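Local coordinates for protein trehalose monomycolate exporter MmpL3 (Mycobacterium tuberculosis, PDB 7NVH) that exports trehalose monomycolate, the mycolic acid carrier used to build the mycobacterial outer membrane, as a membrane transporter of the RND superfamily, at residues Phe30-Leu34 with Leu221-Phe226; Ile69-Ala75 with Lys126-Ile132; Ile279-Arg283 with Leu746-Leu751; Pro413-Ser418 with Thr603-Asp608. All coordinates share one frame; numbering follows the deposited sequence.

Interaction 1 (Phe30-Leu34 with Leu221-Phe226); sequences FGLSL and LGIMRF
Phe30 and Arg225 meet through an aromatic ring and an aliphatic chain. The contact is a CH-pi interaction. Arg225 CG lies over one face of the Phe30 ring, 3.9 Å from its centroid and offset toward the rim. Arg225 has CG anti to the backbone N (chi1 169°), then the chain bends at chi2 (69°). This bend runs the methylenes across the ring and lays the guanidinium over its CZ end. The ring and guanidinium planes are 27° apart, and Phe30 CZ sits above the centre of the guanidinium. Ser33 CB comes to the guanidinium edge, in its plane, 3.6 Å from Arg225 NE. Phe30 CE2 also touches Phe226 CB at 4.2 Å.

Backbone packing forms a second group. Gly31 CA lies 3.7 Å from Gly222 CA, with no side chain between the two chains. Gly31 CA also meets Arg225 CB and the carbonyl O of Leu221.

The third group is aliphatic. Leu34 CD2 touches both Leu221 CD2 and Met224 CB, at 3.7 Å from each. Its other branch, CD1, packs on the backbone at Arg225 CA, also 3.7 Å away. Leu221 and Met224 also touch helix 237-246, and Met224 reaches helix 305-336. Phe226 meets Phe230 edge-to-face.

No hydrogen bond crosses between the two segments. The turn before helix 34-37 is thus joined to the end region of helix 203-227 by shape and apolar surface. The arginine contributes its methylenes and one guanidinium face; across this contact no acceptor takes a bond from it.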
loop_
_atom_site.group_PDB
_atom_site.type_symbol
_atom_site.label_atom_id
_atom_site.label_comp_id
_atom_site.label_asym_id
_atom_site.label_seq_id
_atom_site.Cartn_x
_atom_site.Cartn_y
_atom_site.Cartn_z
ATOM N N PHE A 30 18.662 -0.251 -14.208
ATOM C CA PHE A 30 17.706 -1.143 -14.851
ATOM C C PHE A 30 16.285 -0.906 -14.362
ATOM O O PHE A 30 15.330 -1.156 -15.104
ATOM C CB PHE A 30 18.101 -2.597 -14.608
ATOM C CG PHE A 30 17.158 -3.592 -15.212
ATOM C CD1 PHE A 30 16.945 -3.624 -16.577
ATOM C CD2 PHE A 30 16.488 -4.500 -14.414
ATOM C CE1 PHE A 30 16.079 -4.543 -17.134
ATOM C CE2 PHE A 30 15.623 -5.420 -14.965
ATOM C CZ PHE A 30 15.417 -5.442 -16.325
ATOM N N GLY A 31 16.124 -0.430 -13.130
ATOM C CA GLY A 31 14.804 -0.159 -12.596
ATOM C C GLY A 31 14.175 1.129 -13.069
ATOM O O GLY A 31 13.006 1.379 -12.764
ATOM N N LEU A 32 14.920 1.948 -13.813
ATOM C CA LEU A 32 14.372 3.195 -14.334
ATOM C C LEU A 32 13.217 2.955 -15.295
ATOM O O LEU A 32 12.422 3.870 -15.532
ATOM C CB LEU A 32 15.470 3.997 -15.029
ATOM C CG LEU A 32 16.497 4.675 -14.122
ATOM C CD1 LEU A 32 17.528 5.420 -14.952
ATOM C CD2 LEU A 32 15.809 5.612 -13.146
ATOM N N SER A 33 13.106 1.751 -15.846
ATOM C CA SER A 33 12.015 1.381 -16.733
ATOM C C SER A 33 10.810 0.835 -15.982
ATOM O O SER A 33 9.857 0.376 -16.618
ATOM C CB SER A 33 12.496 0.349 -17.754
ATOM O OG SER A 33 13.713 0.755 -18.351
ATOM N N LEU A 34 10.836 0.860 -14.647
ATOM C CA LEU A 34 9.741 0.278 -13.877
ATOM C C LEU A 34 8.434 1.020 -14.113
ATOM O O LEU A 34 7.369 0.399 -14.206
ATOM C CB LEU A 34 10.085 0.270 -12.389
ATOM C CG LEU A 34 9.017 -0.365 -11.498
ATOM C CD1 LEU A 34 8.738 -1.788 -11.942
ATOM C CD2 LEU A 34 9.434 -0.330 -10.042
ATOM N N LEU A 221 14.066 -0.894 -6.703
ATOM C CA LEU A 221 13.400 -0.595 -7.966
ATOM C C LEU A 221 13.916 -1.495 -9.078
ATOM O O LEU A 221 13.140 -1.952 -9.925
ATOM C CB LEU A 221 13.589 0.877 -8.331
ATOM C CG LEU A 221 12.761 1.871 -7.516
ATOM C CD1 LEU A 221 12.853 3.262 -8.113
ATOM C CD2 LEU A 221 11.316 1.417 -7.426
ATOM N N GLY A 222 15.221 -1.766 -9.092
ATOM C CA GLY A 222 15.749 -2.715 -10.060
ATOM C C GLY A 222 15.162 -4.105 -9.899
ATOM O O GLY A 222 14.808 -4.760 -10.883
ATOM N N ILE A 223 15.044 -4.571 -8.656
ATOM C CA ILE A 223 14.465 -5.887 -8.397
ATOM C C ILE A 223 13.006 -5.922 -8.829
ATOM O O ILE A 223 12.545 -6.904 -9.421
ATOM C CB ILE A 223 14.625 -6.261 -6.912
ATOM C CG1 ILE A 223 16.063 -6.683 -6.619
ATOM C CG2 ILE A 223 13.673 -7.379 -6.535
ATOM C CD1 ILE A 223 16.414 -6.661 -5.151
ATOM N N MET A 224 12.253 -4.862 -8.529
ATOM C CA MET A 224 10.852 -4.813 -8.935
ATOM C C MET A 224 10.715 -4.817 -10.450
ATOM O O MET A 224 9.824 -5.476 -10.997
ATOM C CB MET A 224 10.171 -3.585 -8.336
ATOM C CG MET A 224 9.929 -3.696 -6.849
ATOM S SD MET A 224 9.262 -5.308 -6.410
ATOM C CE MET A 224 7.584 -5.156 -7.009
ATOM N N ARG A 225 11.583 -4.082 -11.146
ATOM C CA ARG A 225 11.567 -4.115 -12.604
ATOM C C ARG A 225 11.891 -5.510 -13.120
ATOM O O ARG A 225 11.320 -5.959 -14.120
ATOM C CB ARG A 225 12.549 -3.091 -13.165
ATOM C CG ARG A 225 12.807 -3.237 -14.651
ATOM C CD ARG A 225 11.587 -2.856 -15.462
ATOM N NE ARG A 225 11.811 -3.045 -16.890
ATOM C CZ ARG A 225 11.558 -4.174 -17.540
ATOM N NH1 ARG A 225 11.066 -5.218 -16.889
ATOM N NH2 ARG A 225 11.793 -4.263 -18.840
ATOM N N PHE A 226 12.809 -6.211 -12.452
ATOM C CA PHE A 226 13.092 -7.591 -12.828
ATOM C C PHE A 226 11.874 -8.481 -12.615
ATOM O O PHE A 226 11.600 -9.377 -13.420
ATOM C CB PHE A 226 14.282 -8.123 -12.035
ATOM C CG PHE A 226 14.670 -9.522 -12.402
ATOM C CD1 PHE A 226 15.105 -9.821 -13.680
ATOM C CD2 PHE A 226 14.593 -10.542 -11.471
ATOM C CE1 PHE A 226 15.460 -11.107 -14.021
ATOM C CE2 PHE A 226 14.947 -11.830 -11.808
ATOM C CZ PHE A 226 15.380 -12.113 -13.085
#

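Interaction 2 (Ile69-Ala75 with Lys126-Ile132); sequences IVAIFQA and KYTFVSI
Ile69-Ala75 and Lys126-Ile132 form an antiparallel strand pair at the centre of a four-stranded sheet. The sheet has the 2-3-1-4 strand order, repeated by a second sheet later in the chain, as expected for the two porter subdomains of an RND transporter. The strand directions differ by 152°.

Ala71 pairs with Val130 and Phe73 with Thr128 as hydrogen-bonded pairs. Ala71 N gives a bond of 3.1 Å to Val130 O, while the return bond from Val130 N is weak. Both bonds of the Phe73-Thr128 pair form, with Thr128 N at 3.0 Å from Phe73 O and Phe73 N donating back to Thr128 O. Beyond these pairs, Ile132 N bonds to Ile69 O at 2.9 Å. At the other end Ala75 N reaches Lys126 O at 3.3 Å.

Val70, Ile72, Gln74, Tyr127 and Phe129 share one face. Val70 CB lies 3.6 Å from Phe129 CD1. Ile72 CG2 meets the Tyr127 edge in plane, 3.5 Å from CD1. Gln74 lies alongside Tyr127, with CB offset over one ring face. On the other face, Val130 CG2 is 3.9 Å from Phe73 CE1, at the ring edge.

Bound lauryl maltose neopentyl glycol lies about 4 Å from the Val70 side chain. Helix 434-443 covers the Val70 and Tyr127 face, where Phe440 meets Phe129 edge-to-face. Helix 84-94 packs on Phe73 and Val130, and strands 109-110 and 162-164 flank the pair.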
loop_
_atom_site.group_PDB
_atom_site.type_symbol
_atom_site.label_atom_id
_atom_site.label_comp_id
_atom_site.label_asym_id
_atom_site.label_seq_id
_atom_site.Cartn_x
_atom_site.Cartn_y
_atom_site.Cartn_z
ATOM N N ILE A 69 -13.668 7.865 -22.254
ATOM C CA ILE A 69 -13.524 9.314 -22.267
ATOM C C ILE A 69 -14.882 9.925 -22.569
ATOM O O ILE A 69 -15.542 9.527 -23.533
ATOM C CB ILE A 69 -12.496 9.792 -23.311
ATOM C CG1 ILE A 69 -11.125 9.171 -23.062
ATOM C CG2 ILE A 69 -12.394 11.303 -23.304
ATOM C CD1 ILE A 69 -10.128 9.483 -24.145
ATOM N N VAL A 70 -15.300 10.883 -21.751
ATOM C CA VAL A 70 -16.422 11.754 -22.069
ATOM C C VAL A 70 -15.924 13.190 -21.997
ATOM O O VAL A 70 -15.317 13.595 -21.001
ATOM C CB VAL A 70 -17.628 11.519 -21.139
ATOM C CG1 VAL A 70 -18.218 10.146 -21.393
ATOM C CG2 VAL A 70 -17.232 11.642 -19.687
ATOM N N ALA A 71 -16.146 13.943 -23.066
ATOM C CA ALA A 71 -15.641 15.304 -23.193
ATOM C C ALA A 71 -16.830 16.250 -23.212
ATOM O O ALA A 71 -17.621 16.240 -24.158
ATOM C CB ALA A 71 -14.795 15.452 -24.454
ATOM N N ILE A 72 -16.943 17.076 -22.180
ATOM C CA ILE A 72 -18.108 17.928 -21.986
ATOM C C ILE A 72 -17.864 19.255 -22.688
ATOM O O ILE A 72 -16.908 19.970 -22.371
ATOM C CB ILE A 72 -18.391 18.144 -20.496
ATOM C CG1 ILE A 72 -18.728 16.818 -19.821
ATOM C CG2 ILE A 72 -19.536 19.109 -20.319
ATOM C CD1 ILE A 72 -18.763 16.912 -18.323
ATOM N N PHE A 73 -18.732 19.592 -23.632
ATOM C CA PHE A 73 -18.622 20.826 -24.392
ATOM C C PHE A 73 -19.666 21.827 -23.918
ATOM O O PHE A 73 -20.788 21.451 -23.571
ATOM C CB PHE A 73 -18.783 20.552 -25.886
ATOM C CG PHE A 73 -17.639 19.791 -26.479
ATOM C CD1 PHE A 73 -17.699 18.418 -26.608
ATOM C CD2 PHE A 73 -16.498 20.447 -26.893
ATOM C CE1 PHE A 73 -16.646 17.717 -27.147
ATOM C CE2 PHE A 73 -15.442 19.751 -27.432
ATOM C CZ PHE A 73 -15.516 18.384 -27.558
ATOM N N GLN A 74 -19.290 23.101 -23.900
ATOM C CA GLN A 74 -20.128 24.163 -23.371
ATOM C C GLN A 74 -20.449 25.168 -24.468
ATOM O O GLN A 74 -19.628 25.432 -25.349
ATOM C CB GLN A 74 -19.439 24.857 -22.188
ATOM C CG GLN A 74 -20.122 26.122 -21.702
ATOM C CD GLN A 74 -19.819 26.426 -20.252
ATOM O OE1 GLN A 74 -18.928 25.826 -19.653
ATOM N NE2 GLN A 74 -20.564 27.362 -19.677
ATOM N N ALA A 75 -21.653 25.736 -24.399
ATOM C CA ALA A 75 -22.127 26.657 -25.417
ATOM C C ALA A 75 -21.290 27.937 -25.425
ATOM O O ALA A 75 -20.601 28.247 -24.451
ATOM C CB ALA A 75 -23.597 26.982 -25.171
ATOM N N LYS A 126 -27.277 23.609 -23.273
ATOM C CA LYS A 126 -26.085 24.410 -23.043
ATOM C C LYS A 126 -24.884 23.583 -22.619
ATOM O O LYS A 126 -23.798 24.146 -22.462
ATOM C CB LYS A 126 -26.356 25.498 -21.995
ATOM C CG LYS A 126 -27.134 26.674 -22.549
ATOM C CD LYS A 126 -27.284 27.783 -21.535
ATOM C CE LYS A 126 -28.045 28.948 -22.137
ATOM N NZ LYS A 126 -29.412 28.535 -22.551
ATOM N N TYR A 127 -25.040 22.280 -22.432
ATOM C CA TYR A 127 -23.925 21.385 -22.189
ATOM C C TYR A 127 -24.168 20.117 -22.985
ATOM O O TYR A 127 -25.305 19.653 -23.089
ATOM C CB TYR A 127 -23.779 21.045 -20.704
ATOM C CG TYR A 127 -22.986 22.050 -19.906
ATOM C CD1 TYR A 127 -21.682 21.789 -19.525
ATOM C CD2 TYR A 127 -23.554 23.250 -19.512
ATOM C CE1 TYR A 127 -20.960 22.700 -18.791
ATOM C CE2 TYR A 127 -22.841 24.166 -18.778
ATOM C CZ TYR A 127 -21.546 23.886 -18.419
ATOM O OH TYR A 127 -20.828 24.800 -17.684
ATOM N N THR A 128 -23.102 19.564 -23.553
ATOM C CA THR A 128 -23.196 18.309 -24.278
ATOM C C THR A 128 -21.862 17.595 -24.166
ATOM O O THR A 128 -20.831 18.210 -23.892
ATOM C CB THR A 128 -23.567 18.525 -25.746
ATOM O OG1 THR A 128 -23.611 17.263 -26.418
ATOM C CG2 THR A 128 -22.542 19.408 -26.421
ATOM N N PHE A 129 -21.891 16.285 -24.375
ATOM C CA PHE A 129 -20.680 15.491 -24.286
ATOM C C PHE A 129 -20.677 14.435 -25.377
ATOM O O PHE A 129 -21.727 14.036 -25.884
ATOM C CB PHE A 129 -20.533 14.833 -22.908
ATOM C CG PHE A 129 -21.388 13.619 -22.715
ATOM C CD1 PHE A 129 -20.821 12.361 -22.673
ATOM C CD2 PHE A 129 -22.753 13.734 -22.557
ATOM C CE1 PHE A 129 -21.601 11.244 -22.488
ATOM C CE2 PHE A 129 -23.535 12.620 -22.369
ATOM C CZ PHE A 129 -22.960 11.375 -22.336
ATOM N N VAL A 130 -19.476 14.001 -25.743
ATOM C CA VAL A 130 -19.282 12.908 -26.681
ATOM C C VAL A 130 -18.402 11.869 -26.011
ATOM O O VAL A 130 -17.572 12.190 -25.155
ATOM C CB VAL A 130 -18.656 13.378 -28.010
ATOM C CG1 VAL A 130 -19.551 14.397 -28.682
ATOM C CG2 VAL A 130 -17.280 13.958 -27.769
ATOM N N SER A 131 -18.594 10.615 -26.393
ATOM C CA SER A 131 -17.839 9.504 -25.835
ATOM C C SER A 131 -16.781 9.081 -26.841
ATOM O O SER A 131 -17.106 8.771 -27.989
ATOM C CB SER A 131 -18.760 8.335 -25.498
ATOM O OG SER A 131 -18.031 7.270 -24.918
ATOM N N ILE A 132 -15.523 9.068 -26.411
ATOM C CA ILE A 132 -14.424 8.661 -27.282
ATOM C C ILE A 132 -13.938 7.282 -26.853
ATOM O O ILE A 132 -13.260 7.157 -25.824
ATOM C CB ILE A 132 -13.274 9.680 -27.260
ATOM C CG1 ILE A 132 -13.711 11.017 -27.860
ATOM C CG2 ILE A 132 -12.076 9.148 -28.017
ATOM C CD1 ILE A 132 -14.240 12.004 -26.851
#

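Interaction 3 (Ile279-Arg283 with Leu746-Leu751); sequences ITAGR and LGEIHL
Arg283 and Leu746 touch although their CA atoms are 8.7 Å apart. The backbones stay well separated along the whole contact. The closest CA atoms, those of Thr280 and Ile749, are 7.3 Å apart. Ile279-Arg283 is helical, with a wider pi-type turn at 279-282. Leu746-Leu751 runs beside it without regular structure. Side chains of the helix bridge the gap, and one of them ends on a backbone carbonyl.

Arg283 makes the polar part. Its CG is anti to the backbone N (chi1 -176°), and the chain stays extended to NE. This carries the guanidinium straight out to Leu746 O. NH2 donates to that oxygen with an N-H...O angle of 163°. The oxygen lies in the guanidinium plane, but the donor is tilted from the carbonyl plane. The modelled length of 2.5 Å is too short to take literally at this resolution. NE adds a weak bond to the same oxygen at 3.1 Å. Ile749 CG2 lies over one face of the guanidinium, 3.5 Å from NH1.

The apolar part is at the other end. Leu751 spreads its two methyls over the helix. CD2 meets Ile279 CD1 and CG2, each at 4.0 Å. CD1 meets Thr280 CG2 at 3.5 Å, with the side chains crossing at about a right angle.

Arg283 has further partners: NH2 also bonds to Leu576 O, and NH1 bonds to Ala577 O. It thus joins the chain after helix 735-744 to the end of helix 559-577. Helix 2-11 places Phe2 against Arg283 and Leu746, and helix 624-654 packs on Thr280 and Ile749.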
loop_
_atom_site.group_PDB
_atom_site.type_symbol
_atom_site.label_atom_id
_atom_site.label_comp_id
_atom_site.label_asym_id
_atom_site.label_seq_id
_atom_site.Cartn_x
_atom_site.Cartn_y
_atom_site.Cartn_z
ATOM N N ILE A 279 28.632 -7.698 15.062
ATOM C CA ILE A 279 28.141 -8.680 16.025
ATOM C C ILE A 279 26.856 -8.217 16.699
ATOM O O ILE A 279 25.913 -9.001 16.852
ATOM C CB ILE A 279 29.219 -8.989 17.078
ATOM C CG1 ILE A 279 30.315 -9.865 16.480
ATOM C CG2 ILE A 279 28.614 -9.669 18.287
ATOM C CD1 ILE A 279 31.401 -10.221 17.460
ATOM N N THR A 280 26.796 -6.948 17.100
ATOM C CA THR A 280 25.599 -6.487 17.800
ATOM C C THR A 280 24.574 -5.838 16.869
ATOM O O THR A 280 23.458 -6.349 16.701
ATOM C CB THR A 280 25.991 -5.508 18.908
ATOM O OG1 THR A 280 26.308 -4.237 18.332
ATOM C CG2 THR A 280 27.191 -6.023 19.665
ATOM N N ALA A 281 24.942 -4.716 16.247
ATOM C CA ALA A 281 23.962 -3.934 15.510
ATOM C C ALA A 281 23.551 -4.623 14.217
ATOM O O ALA A 281 22.381 -4.563 13.832
ATOM C CB ALA A 281 24.514 -2.539 15.222
ATOM N N GLY A 282 24.492 -5.252 13.510
ATOM C CA GLY A 282 24.125 -5.945 12.291
ATOM C C GLY A 282 23.236 -7.139 12.567
ATOM O O GLY A 282 22.331 -7.442 11.789
ATOM N N ARG A 283 23.476 -7.827 13.682
ATOM C CA ARG A 283 22.584 -8.907 14.091
ATOM C C ARG A 283 21.186 -8.381 14.378
ATOM O O ARG A 283 20.188 -8.969 13.940
ATOM C CB ARG A 283 23.156 -9.610 15.319
ATOM C CG ARG A 283 22.367 -10.811 15.777
ATOM C CD ARG A 283 22.962 -11.387 17.045
ATOM N NE ARG A 283 22.295 -12.617 17.454
ATOM C CZ ARG A 283 21.136 -12.657 18.098
ATOM N NH1 ARG A 283 20.513 -11.531 18.411
ATOM N NH2 ARG A 283 20.602 -13.822 18.432
ATOM N N LEU A 746 22.762 -18.781 15.967
ATOM C CA LEU A 746 22.295 -17.410 16.102
ATOM C C LEU A 746 22.378 -16.881 17.528
ATOM O O LEU A 746 22.114 -15.695 17.743
ATOM C CB LEU A 746 20.851 -17.294 15.607
ATOM C CG LEU A 746 20.661 -17.249 14.092
ATOM C CD1 LEU A 746 19.222 -17.556 13.726
ATOM C CD2 LEU A 746 21.075 -15.895 13.546
ATOM N N GLY A 747 22.730 -17.715 18.501
ATOM C CA GLY A 747 22.811 -17.224 19.861
ATOM C C GLY A 747 24.201 -16.760 20.237
ATOM O O GLY A 747 25.041 -17.555 20.669
ATOM N N GLU A 748 24.445 -15.458 20.084
ATOM C CA GLU A 748 25.706 -14.835 20.467
ATOM C C GLU A 748 25.461 -13.446 21.041
ATOM O O GLU A 748 26.270 -12.532 20.843
ATOM C CB GLU A 748 26.676 -14.769 19.287
ATOM C CG GLU A 748 28.141 -14.760 19.698
ATOM C CD GLU A 748 28.651 -16.143 20.059
ATOM O OE1 GLU A 748 27.956 -17.135 19.755
ATOM O OE2 GLU A 748 29.745 -16.239 20.653
ATOM N N ILE A 749 24.346 -13.273 21.745
ATOM C CA ILE A 749 23.883 -11.977 22.232
ATOM C C ILE A 749 24.826 -11.396 23.279
ATOM O O ILE A 749 24.614 -10.279 23.762
ATOM C CB ILE A 749 22.454 -12.108 22.788
ATOM C CG1 ILE A 749 22.389 -13.274 23.775
ATOM C CG2 ILE A 749 21.459 -12.306 21.663
ATOM C CD1 ILE A 749 21.034 -13.484 24.394
ATOM N N HIS A 750 25.871 -12.138 23.635
ATOM C CA HIS A 750 26.820 -11.724 24.658
ATOM C C HIS A 750 28.164 -11.387 24.025
ATOM O O HIS A 750 28.694 -12.170 23.229
ATOM C CB HIS A 750 26.997 -12.821 25.710
ATOM C CG HIS A 750 28.034 -12.508 26.741
ATOM N ND1 HIS A 750 28.202 -11.245 27.269
ATOM C CD2 HIS A 750 28.959 -13.292 27.342
ATOM C CE1 HIS A 750 29.185 -11.267 28.151
ATOM N NE2 HIS A 750 29.662 -12.496 28.214
ATOM N N LEU A 751 28.707 -10.221 24.379
ATOM C CA LEU A 751 30.059 -9.831 23.998
ATOM C C LEU A 751 30.958 -9.859 25.223
ATOM O O LEU A 751 30.732 -9.084 26.163
ATOM C CB LEU A 751 30.077 -8.443 23.366
ATOM C CG LEU A 751 30.069 -8.376 21.841
ATOM C CD1 LEU A 751 30.151 -6.933 21.393
ATOM C CD2 LEU A 751 31.223 -9.182 21.272
#

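Interaction 4 (Pro413-Ser418 with Thr603-Asp608); sequences PVGKLS and TWIFVD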
loop_
_atom_site.group_PDB
_atom_site.type_symbol
_atom_site.label_atom_id
_atom_site.label_comp_id
_atom_site.label_asym_id
_atom_site.label_seq_id
_atom_site.Cartn_x
_atom_site.Cartn_y
_atom_site.Cartn_z
ATOM N N PRO A 413 -13.021 3.047 17.874
ATOM C CA PRO A 413 -13.515 3.586 16.596
ATOM C C PRO A 413 -13.513 2.600 15.435
ATOM O O PRO A 413 -14.260 2.823 14.475
ATOM C CB PRO A 413 -12.564 4.758 16.324
ATOM C CG PRO A 413 -12.176 5.213 17.660
ATOM C CD PRO A 413 -12.030 3.961 18.473
ATOM N N VAL A 414 -12.721 1.524 15.472
ATOM C CA VAL A 414 -12.613 0.657 14.300
ATOM C C VAL A 414 -13.911 -0.085 14.019
ATOM O O VAL A 414 -14.072 -0.652 12.933
ATOM C CB VAL A 414 -11.468 -0.371 14.454
ATOM C CG1 VAL A 414 -11.751 -1.346 15.575
ATOM C CG2 VAL A 414 -11.156 -1.087 13.142
ATOM N N GLY A 415 -14.860 -0.062 14.957
ATOM C CA GLY A 415 -16.100 -0.796 14.761
ATOM C C GLY A 415 -16.851 -0.360 13.520
ATOM O O GLY A 415 -17.491 -1.175 12.851
ATOM N N LYS A 416 -16.782 0.927 13.192
ATOM C CA LYS A 416 -17.412 1.452 11.983
ATOM C C LYS A 416 -16.376 1.528 10.862
ATOM O O LYS A 416 -15.978 2.599 10.408
ATOM C CB LYS A 416 -18.037 2.816 12.262
ATOM C CG LYS A 416 -18.980 2.863 13.459
ATOM C CD LYS A 416 -19.872 1.633 13.551
ATOM C CE LYS A 416 -20.967 1.828 14.590
ATOM N NZ LYS A 416 -21.458 0.536 15.143
ATOM N N LEU A 417 -15.942 0.351 10.413
ATOM C CA LEU A 417 -14.880 0.283 9.412
ATOM C C LEU A 417 -15.420 0.531 8.008
ATOM O O LEU A 417 -15.028 1.497 7.345
ATOM C CB LEU A 417 -14.170 -1.069 9.488
ATOM C CG LEU A 417 -12.896 -1.186 8.654
ATOM C CD1 LEU A 417 -11.869 -0.172 9.116
ATOM C CD2 LEU A 417 -12.335 -2.594 8.738
ATOM N N SER A 418 -16.321 -0.336 7.538
ATOM C CA SER A 418 -17.041 -0.138 6.279
ATOM C C SER A 418 -16.075 -0.013 5.096
ATOM O O SER A 418 -15.895 1.055 4.512
ATOM C CB SER A 418 -17.965 1.083 6.366
ATOM O OG SER A 418 -17.247 2.278 6.115
ATOM N N THR A 603 -9.530 4.682 11.255
ATOM C CA THR A 603 -10.969 4.700 11.023
ATOM C C THR A 603 -11.577 6.018 11.478
ATOM O O THR A 603 -12.350 6.642 10.744
ATOM C CB THR A 603 -11.634 3.527 11.739
ATOM O OG1 THR A 603 -11.117 2.297 11.220
ATOM C CG2 THR A 603 -13.131 3.570 11.529
ATOM N N TRP A 604 -11.203 6.481 12.672
ATOM C CA TRP A 604 -11.779 7.711 13.201
ATOM C C TRP A 604 -11.461 8.910 12.323
ATOM O O TRP A 604 -12.259 9.848 12.244
ATOM C CB TRP A 604 -11.278 7.956 14.622
ATOM C CG TRP A 604 -11.893 9.147 15.276
ATOM C CD1 TRP A 604 -13.149 9.241 15.794
ATOM C CD2 TRP A 604 -11.274 10.419 15.492
ATOM N NE1 TRP A 604 -13.353 10.492 16.317
ATOM C CE2 TRP A 604 -12.216 11.235 16.144
ATOM C CE3 TRP A 604 -10.015 10.947 15.197
ATOM C CZ2 TRP A 604 -11.939 12.550 16.504
ATOM C CZ3 TRP A 604 -9.743 12.251 15.554
ATOM C CH2 TRP A 604 -10.700 13.038 16.201
ATOM N N ILE A 605 -10.311 8.904 11.661
ATOM C CA ILE A 605 -9.923 10.064 10.866
ATOM C C ILE A 605 -10.438 9.971 9.435
ATOM O O ILE A 605 -10.971 10.947 8.902
ATOM C CB ILE A 605 -8.395 10.239 10.910
ATOM C CG1 ILE A 605 -7.983 10.760 12.285
ATOM C CG2 ILE A 605 -7.930 11.190 9.827
ATOM C CD1 ILE A 605 -6.507 10.864 12.481
ATOM N N PHE A 606 -10.315 8.814 8.789
ATOM C CA PHE A 606 -10.627 8.695 7.371
ATOM C C PHE A 606 -12.039 8.197 7.095
ATOM O O PHE A 606 -12.654 8.633 6.120
ATOM C CB PHE A 606 -9.611 7.772 6.695
ATOM C CG PHE A 606 -8.232 8.352 6.637
ATOM C CD1 PHE A 606 -7.850 9.155 5.579
ATOM C CD2 PHE A 606 -7.328 8.122 7.655
ATOM C CE1 PHE A 606 -6.589 9.700 5.531
ATOM C CE2 PHE A 606 -6.066 8.667 7.611
ATOM C CZ PHE A 606 -5.696 9.459 6.549
ATOM N N VAL A 607 -12.576 7.299 7.915
ATOM C CA VAL A 607 -13.939 6.824 7.709
ATOM C C VAL A 607 -14.947 7.736 8.389
ATOM O O VAL A 607 -15.903 8.197 7.763
ATOM C CB VAL A 607 -14.077 5.370 8.200
ATOM C CG1 VAL A 607 -15.522 4.919 8.097
ATOM C CG2 VAL A 607 -13.177 4.454 7.398
ATOM N N ASP A 608 -14.751 8.014 9.678
ATOM C CA ASP A 608 -15.644 8.928 10.378
ATOM C C ASP A 608 -15.496 10.359 9.885
ATOM O O ASP A 608 -16.395 11.175 10.109
ATOM C CB ASP A 608 -15.402 8.854 11.884
ATOM C CG ASP A 608 -15.965 7.587 12.504
ATOM O OD1 ASP A 608 -16.911 7.012 11.927
ATOM O OD2 ASP A 608 -15.465 7.164 13.566
#
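Thr603 fits against the turn formed by Pro413-Ser418, near the end of helix 582-607 in the RND-type fold. Residues 603-607 include a wider pi-type turn. Thr603 O accepts backbone bonds from both Val607 N, at 2.9 Å, and Asp608 N, at 3.0 Å. The facing segment carries 3-10 geometry at Pro413-Gly415.

The Thr603 side chain can be followed outward. Its CB points to the turn and lies 3.9 Å from Pro413 O and close to Val414 CA. There the chain branches. CG2 is anti to the backbone N, and this points the methyl at Pro413 O and Lys416 O, 3.2 Å from each. OG1 is anti to the carbonyl carbon (chi1 -61°). It faces Val414 CA and the CD1 methyl of Leu417, and the Leu417 side chain crosses that of Thr603 at about a right angle. The hydroxyl is hydrogen-bonded to Met599 O of its own helix, so its polar need is met there.

One helical turn on, Val607 continues the same surface. CG1 packs by Lys416 O, and CG2 touches Leu417 O at 3.5 Å. The Leu417 carbonyl also takes a bond from Ser418 OG, which comes from above the carbonyl plane. Leu622 touches both Leu417 and Val607.

No hydrogen bond crosses between the segments. Trp604 turns its ring away to stack on His610. It leaves its CB to meet Pro413 CB, and these two carbons lie 3.8 Å apart.

How the interactions relate
Interaction 2 is the most buried contact and the only strand pairing, held mainly by backbone hydrogen bonds. The others involve helices, and no helix or strand is shared: 203-227, 270-297 and 582-607 serve interactions 1, 3 and 4. Interactions 1 and 4 each pack a turn near a helix end with no hydrogen bond across; their centres lie about 36 Å apart on opposite sides of the chain's centre. Interaction 1 is partly buried and includes an aromatic contact; interaction 4 is at the surface. Interaction 3, also partly buried, combines an arginine-carbonyl bond with leucine packing. In sequence, interaction 2 is nested within interaction 1, and interaction 4 within interaction 3. No two of them touch.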